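Local coordinates for Rnh (Ribonuclease H) (Chlorobaculum tepidum, PDB 3H08), which probably cuts the RNA strand of RNA-DNA hybrids endonucleolytically, with magnesium as cofactor, leaving 5'-phosphomonoester ends, at residues 2-14 against 55-69. The protein carries 3 engineered substitutions. Numbering follows the deposited sequence.
Sequences EKTITIYTDGAAS and GLEALKEPARVQLYS. Engineered in segment 2-14: Ala13 (natural residue Cys). Engineered in segment 55-69: Ala63 (natural residue Cys).
Tyr8 and Tyr68 sit beside each other on one face of the sheet and point the same way, their rings inclined by 21° and offset until little of one covers the other, with centroids 5.4 Å apart. What meets the Tyr68 side chain most closely is the near flank of its neighbour: Tyr8 CD1 lies 3.6 Å from Tyr68 CB. Further along the Tyr68 ring, Thr6 CG2 reaches Tyr68 CE2 at 3.8 Å; with chi1 at -58° this methyl is anti to the Thr6 backbone N. Tyr68 also stacks on His120 of strand 116-121. Without the Tyr68 ring, as with an alanine here, the Thr6 methyl and part of the Tyr8 flank are likely to lose their cover, and His120 its stacking partner. Beneath these side chains, strands 4-13 and 64-69 run parallel, joined by six backbone hydrogen bonds from Lys3 O to Thr9 N. Strand 4-13 is the middle one of the five in the mixed RNase H sheet, and 64-69 lies between it and strand 116-121; the chain passes through strands 18-28 and 31-39 and helix 44-57 before it returns as strand 64-69. On the helix-facing side Ile7 takes the middle: its CD1 touches Val65 CG1 at 3.8 Å and also approaches Leu56, Leu59 and the carbonyl oxygen of Gly55. In the conformer described, Ile5 lies alongside Leu59 but points the opposite way, Ile5 CG2 standing 3.8 Å from Leu59 CD2, while Ile5 CG1 packs on the methyl of the engineered Ala63. Toward the bound magnesium ion, for which Asp10 is a predicted ligand, one water joins Thr9 OG1 to Ser69 OG, and the latter also accepts a bond from Ser71 N. At the other end a fully stretched Lys3 chain comes in roughly perpendicular to Glu61, forming a salt bridge of 3.5 Å between Lys3 NZ and Glu61 OE2.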
loop_
_atom_site.group_PDB
_atom_site.type_symbol
_atom_site.label_atom_id
_atom_site.label_comp_id
_atom_site.label_asym_id
_atom_site.label_seq_id
_atom_site.Cartn_x
_atom_site.Cartn_y
_atom_site.Cartn_z
ATOM N N GLU A 2 -13.798 -13.716 -8.068
ATOM C CA GLU A 2 -14.886 -13.867 -7.057
ATOM C C GLU A 2 -14.353 -13.967 -5.601
ATOM O O GLU A 2 -15.158 -13.971 -4.688
ATOM C CB GLU A 2 -15.788 -15.068 -7.387
ATOM C CG GLU A 2 -15.107 -16.458 -7.316
ATOM C CD GLU A 2 -15.742 -17.505 -8.250
ATOM O OE1 GLU A 2 -16.965 -17.428 -8.557
ATOM O OE2 GLU A 2 -15.017 -18.440 -8.675
ATOM N N LYS A 3 -13.029 -14.047 -5.398
ATOM C CA LYS A 3 -12.445 -14.298 -4.052
ATOM C C LYS A 3 -12.418 -12.992 -3.269
ATOM O O LYS A 3 -12.206 -11.925 -3.860
ATOM C CB LYS A 3 -10.998 -14.785 -4.156
ATOM C CG LYS A 3 -10.691 -16.052 -4.944
ATOM C CD LYS A 3 -9.166 -16.276 -4.857
ATOM C CE LYS A 3 -8.651 -17.440 -5.652
ATOM N NZ LYS A 3 -7.183 -17.547 -5.378
ATOM N N THR A 4 -12.630 -13.062 -1.957
ATOM C CA THR A 4 -12.291 -11.928 -1.081
ATOM C C THR A 4 -10.955 -12.202 -0.431
ATOM O O THR A 4 -10.776 -13.191 0.321
ATOM C CB THR A 4 -13.323 -11.644 0.004
ATOM O OG1 THR A 4 -14.598 -11.377 -0.599
ATOM C CG2 THR A 4 -12.874 -10.471 0.865
ATOM N N ILE A 5 -10.001 -11.325 -0.744
ATOM C CA ILE A 5 -8.608 -11.429 -0.328
ATOM C C ILE A 5 -8.281 -10.297 0.621
ATOM O O ILE A 5 -8.494 -9.131 0.292
ATOM C CB ILE A 5 -7.645 -11.282 -1.551
ATOM C CG1 ILE A 5 -8.084 -12.173 -2.703
ATOM C CG2 ILE A 5 -6.229 -11.594 -1.158
ATOM C CD1 ILE A 5 -8.163 -13.638 -2.360
ATOM N N THR A 6 -7.671 -10.620 1.757
ATOM C CA THR A 6 -7.321 -9.593 2.728
ATOM C C THR A 6 -5.814 -9.314 2.561
ATOM O O THR A 6 -5.023 -10.236 2.480
ATOM C CB THR A 6 -7.707 -10.054 4.126
ATOM O OG1 THR A 6 -9.103 -10.342 4.147
ATOM C CG2 THR A 6 -7.369 -9.009 5.179
ATOM N N ILE A 7 -5.452 -8.029 2.472
ATOM C CA ILE A 7 -4.082 -7.620 2.236
ATOM C C ILE A 7 -3.676 -6.653 3.319
ATOM O O ILE A 7 -4.384 -5.703 3.623
ATOM C CB ILE A 7 -3.900 -6.975 0.833
ATOM C CG1 ILE A 7 -4.463 -7.898 -0.231
ATOM C CG2 ILE A 7 -2.468 -6.652 0.592
ATOM C CD1 ILE A 7 -4.257 -7.408 -1.628
ATOM N N TYR A 8 -2.502 -6.911 3.882
ATOM C CA TYR A 8 -1.900 -6.102 4.940
ATOM C C TYR A 8 -0.642 -5.477 4.375
ATOM O O TYR A 8 0.221 -6.178 3.884
ATOM C CB TYR A 8 -1.581 -6.961 6.127
ATOM C CG TYR A 8 -2.767 -7.686 6.693
ATOM C CD1 TYR A 8 -3.534 -7.116 7.699
ATOM C CD2 TYR A 8 -3.146 -8.945 6.215
ATOM C CE1 TYR A 8 -4.623 -7.777 8.242
ATOM C CE2 TYR A 8 -4.228 -9.595 6.745
ATOM C CZ TYR A 8 -4.982 -9.005 7.746
ATOM O OH TYR A 8 -6.049 -9.689 8.322
ATOM N N THR A 9 -0.560 -4.163 4.399
ATOM C CA THR A 9 0.529 -3.456 3.740
ATOM C C THR A 9 1.267 -2.546 4.726
ATOM O O THR A 9 0.655 -1.940 5.635
ATOM C CB THR A 9 0.007 -2.637 2.527
ATOM O OG1 THR A 9 -0.805 -1.543 2.979
ATOM C CG2 THR A 9 -0.772 -3.505 1.593
ATOM N N ASP A 10 2.568 -2.359 4.491
ATOM C CA ASP A 10 3.389 -1.449 5.307
ATOM C C ASP A 10 4.542 -0.932 4.491
ATOM O O ASP A 10 5.090 -1.636 3.673
ATOM C CB ASP A 10 3.941 -2.134 6.591
ATOM C CG ASP A 10 4.504 -1.129 7.652
ATOM O OD1 ASP A 10 5.584 -0.508 7.406
ATOM O OD2 ASP A 10 3.947 -1.039 8.803
ATOM N N GLY A 11 4.939 0.300 4.773
ATOM C CA GLY A 11 6.147 0.838 4.201
ATOM C C GLY A 11 6.955 1.531 5.265
ATOM O O GLY A 11 6.407 1.988 6.266
ATOM N N ALA A 12 8.245 1.618 5.028
ATOM C CA ALA A 12 9.217 2.202 5.974
ATOM C C ALA A 12 10.281 2.936 5.176
ATOM O O ALA A 12 10.657 2.498 4.128
ATOM C CB ALA A 12 9.871 1.079 6.811
ATOM N N ALA A 13 10.718 4.082 5.671
ATOM C CA ALA A 13 11.908 4.729 5.133
ATOM C C ALA A 13 12.610 5.483 6.187
ATOM O O ALA A 13 12.001 5.996 7.137
ATOM C CB ALA A 13 11.586 5.655 4.007
ATOM N N SER A 14 13.912 5.557 5.988
ATOM C CA SER A 14 14.786 6.224 6.885
ATOM C C SER A 14 15.008 7.549 6.209
ATOM O O SER A 14 15.937 7.718 5.412
ATOM C CB SER A 14 16.119 5.449 7.082
ATOM O OG SER A 14 16.263 4.387 6.132
ATOM N N GLY A 55 0.932 -5.018 -3.415
ATOM C CA GLY A 55 -0.010 -5.978 -2.907
ATOM C C GLY A 55 -1.117 -6.240 -3.912
ATOM O O GLY A 55 -1.470 -7.372 -4.181
ATOM N N LEU A 56 -1.717 -5.176 -4.435
ATOM C CA LEU A 56 -2.788 -5.335 -5.413
ATOM C C LEU A 56 -2.280 -5.956 -6.721
ATOM O O LEU A 56 -2.988 -6.748 -7.332
ATOM C CB LEU A 56 -3.505 -4.008 -5.644
ATOM C CG LEU A 56 -4.296 -3.493 -4.430
ATOM C CD1 LEU A 56 -4.691 -2.042 -4.655
ATOM C CD2 LEU A 56 -5.509 -4.324 -4.132
ATOM N N GLU A 57 -1.077 -5.587 -7.148
ATOM C CA GLU A 57 -0.486 -6.157 -8.364
ATOM C C GLU A 57 -0.235 -7.663 -8.240
ATOM O O GLU A 57 -0.158 -8.359 -9.251
ATOM C CB GLU A 57 0.800 -5.448 -8.721
ATOM C CG GLU A 57 0.573 -4.101 -9.328
ATOM C CD GLU A 57 1.844 -3.365 -9.752
ATOM O OE1 GLU A 57 2.960 -3.745 -9.353
ATOM O OE2 GLU A 57 1.701 -2.375 -10.522
ATOM N N ALA A 58 -0.112 -8.149 -7.004
ATOM C CA ALA A 58 0.163 -9.579 -6.739
ATOM C C ALA A 58 -1.067 -10.459 -6.896
ATOM O O ALA A 58 -0.962 -11.677 -6.972
ATOM C CB ALA A 58 0.736 -9.756 -5.368
ATOM N N LEU A 59 -2.229 -9.855 -6.996
ATOM C CA LEU A 59 -3.438 -10.614 -7.243
ATOM C C LEU A 59 -3.468 -11.096 -8.705
ATOM O O LEU A 59 -3.255 -10.316 -9.628
ATOM C CB LEU A 59 -4.639 -9.751 -6.951
ATOM C CG LEU A 59 -4.772 -9.248 -5.529
ATOM C CD1 LEU A 59 -5.775 -8.134 -5.471
ATOM C CD2 LEU A 59 -5.163 -10.323 -4.613
ATOM N N LYS A 60 -3.770 -12.371 -8.913
ATOM C CA LYS A 60 -3.724 -12.960 -10.228
ATOM C C LYS A 60 -5.003 -12.720 -11.043
ATOM O O LYS A 60 -4.986 -12.788 -12.277
ATOM C CB LYS A 60 -3.522 -14.474 -10.113
ATOM C CG LYS A 60 -2.349 -14.885 -9.255
ATOM C CD LYS A 60 -2.278 -16.396 -9.144
ATOM C CE LYS A 60 -1.554 -16.850 -7.908
ATOM N NZ LYS A 60 -1.123 -18.289 -8.063
ATOM N N GLU A 61 -6.115 -12.530 -10.335
ATOM C CA GLU A 61 -7.398 -12.298 -10.959
ATOM C C GLU A 61 -8.123 -11.164 -10.236
ATOM O O GLU A 61 -7.773 -10.837 -9.119
ATOM C CB GLU A 61 -8.224 -13.580 -10.969
ATOM C CG GLU A 61 -8.705 -14.069 -9.623
ATOM C CD GLU A 61 -7.761 -15.082 -8.931
ATOM O OE1 GLU A 61 -7.234 -15.995 -9.607
ATOM O OE2 GLU A 61 -7.567 -14.961 -7.696
ATOM N N PRO A 62 -9.108 -10.540 -10.893
ATOM C CA PRO A 62 -9.922 -9.525 -10.197
ATOM C C PRO A 62 -10.491 -10.082 -8.900
ATOM O O PRO A 62 -10.990 -11.219 -8.883
ATOM C CB PRO A 62 -11.037 -9.224 -11.200
ATOM C CG PRO A 62 -10.371 -9.413 -12.485
ATOM C CD PRO A 62 -9.514 -10.651 -12.285
ATOM N N ALA A 63 -10.420 -9.283 -7.840
ATOM C CA ALA A 63 -10.835 -9.706 -6.517
ATOM C C ALA A 63 -11.594 -8.623 -5.764
ATOM O O ALA A 63 -11.536 -7.432 -6.114
ATOM C CB ALA A 63 -9.587 -10.089 -5.698
ATOM N N ARG A 64 -12.292 -9.046 -4.711
ATOM C CA ARG A 64 -12.783 -8.144 -3.675
ATOM C C ARG A 64 -11.679 -8.127 -2.635
ATOM O O ARG A 64 -11.206 -9.204 -2.232
ATOM C CB ARG A 64 -14.054 -8.714 -3.065
ATOM C CG ARG A 64 -14.706 -7.852 -2.024
ATOM C CD ARG A 64 -16.111 -8.280 -1.799
ATOM N NE ARG A 64 -16.784 -7.461 -0.784
ATOM C CZ ARG A 64 -18.065 -7.586 -0.441
ATOM N NH1 ARG A 64 -18.832 -8.526 -1.001
ATOM N NH2 ARG A 64 -18.581 -6.776 0.486
ATOM N N VAL A 65 -11.272 -6.949 -2.179
ATOM C CA VAL A 65 -10.116 -6.817 -1.320
ATOM C C VAL A 65 -10.456 -6.015 -0.086
ATOM O O VAL A 65 -11.061 -4.945 -0.159
ATOM C CB VAL A 65 -8.916 -6.157 -2.063
ATOM C CG1 VAL A 65 -7.737 -5.962 -1.125
ATOM C CG2 VAL A 65 -8.543 -6.949 -3.296
ATOM N N GLN A 66 -10.033 -6.528 1.056
ATOM C CA GLN A 66 -10.026 -5.739 2.293
ATOM C C GLN A 66 -8.550 -5.444 2.584
ATOM O O GLN A 66 -7.775 -6.352 2.796
ATOM C CB GLN A 66 -10.620 -6.560 3.444
ATOM C CG GLN A 66 -12.058 -6.993 3.205
ATOM C CD GLN A 66 -13.038 -5.880 3.455
ATOM O OE1 GLN A 66 -12.825 -5.072 4.309
ATOM N NE2 GLN A 66 -14.142 -5.885 2.745
ATOM N N LEU A 67 -8.178 -4.181 2.534
ATOM C CA LEU A 67 -6.786 -3.748 2.648
ATOM C C LEU A 67 -6.574 -2.966 3.908
ATOM O O LEU A 67 -7.234 -1.944 4.124
ATOM C CB LEU A 67 -6.386 -2.935 1.415
ATOM C CG LEU A 67 -4.872 -2.749 1.241
ATOM C CD1 LEU A 67 -4.526 -2.597 -0.196
ATOM C CD2 LEU A 67 -4.414 -1.556 2.010
ATOM N N TYR A 68 -5.686 -3.483 4.752
ATOM C CA TYR A 68 -5.334 -2.899 6.063
ATOM C C TYR A 68 -3.972 -2.225 5.988
ATOM O O TYR A 68 -2.955 -2.884 5.693
ATOM C CB TYR A 68 -5.304 -3.996 7.137
ATOM C CG TYR A 68 -6.674 -4.484 7.478
ATOM C CD1 TYR A 68 -7.379 -3.943 8.533
ATOM C CD2 TYR A 68 -7.296 -5.447 6.698
ATOM C CE1 TYR A 68 -8.656 -4.398 8.835
ATOM C CE2 TYR A 68 -8.579 -5.911 6.987
ATOM C CZ TYR A 68 -9.268 -5.349 8.042
ATOM O OH TYR A 68 -10.526 -5.797 8.381
ATOM N N SER A 69 -3.939 -0.920 6.249
ATOM C CA SER A 69 -2.699 -0.127 6.238
ATOM C C SER A 69 -2.586 0.803 7.445
ATOM O O SER A 69 -3.577 1.326 7.888
ATOM C CB SER A 69 -2.690 0.727 4.948
ATOM O OG SER A 69 -1.540 1.552 4.838
HETATM O O HOH W 1 -11.057 -13.518 -7.440
HETATM O O HOH W 2 0.518 0.925 3.284
#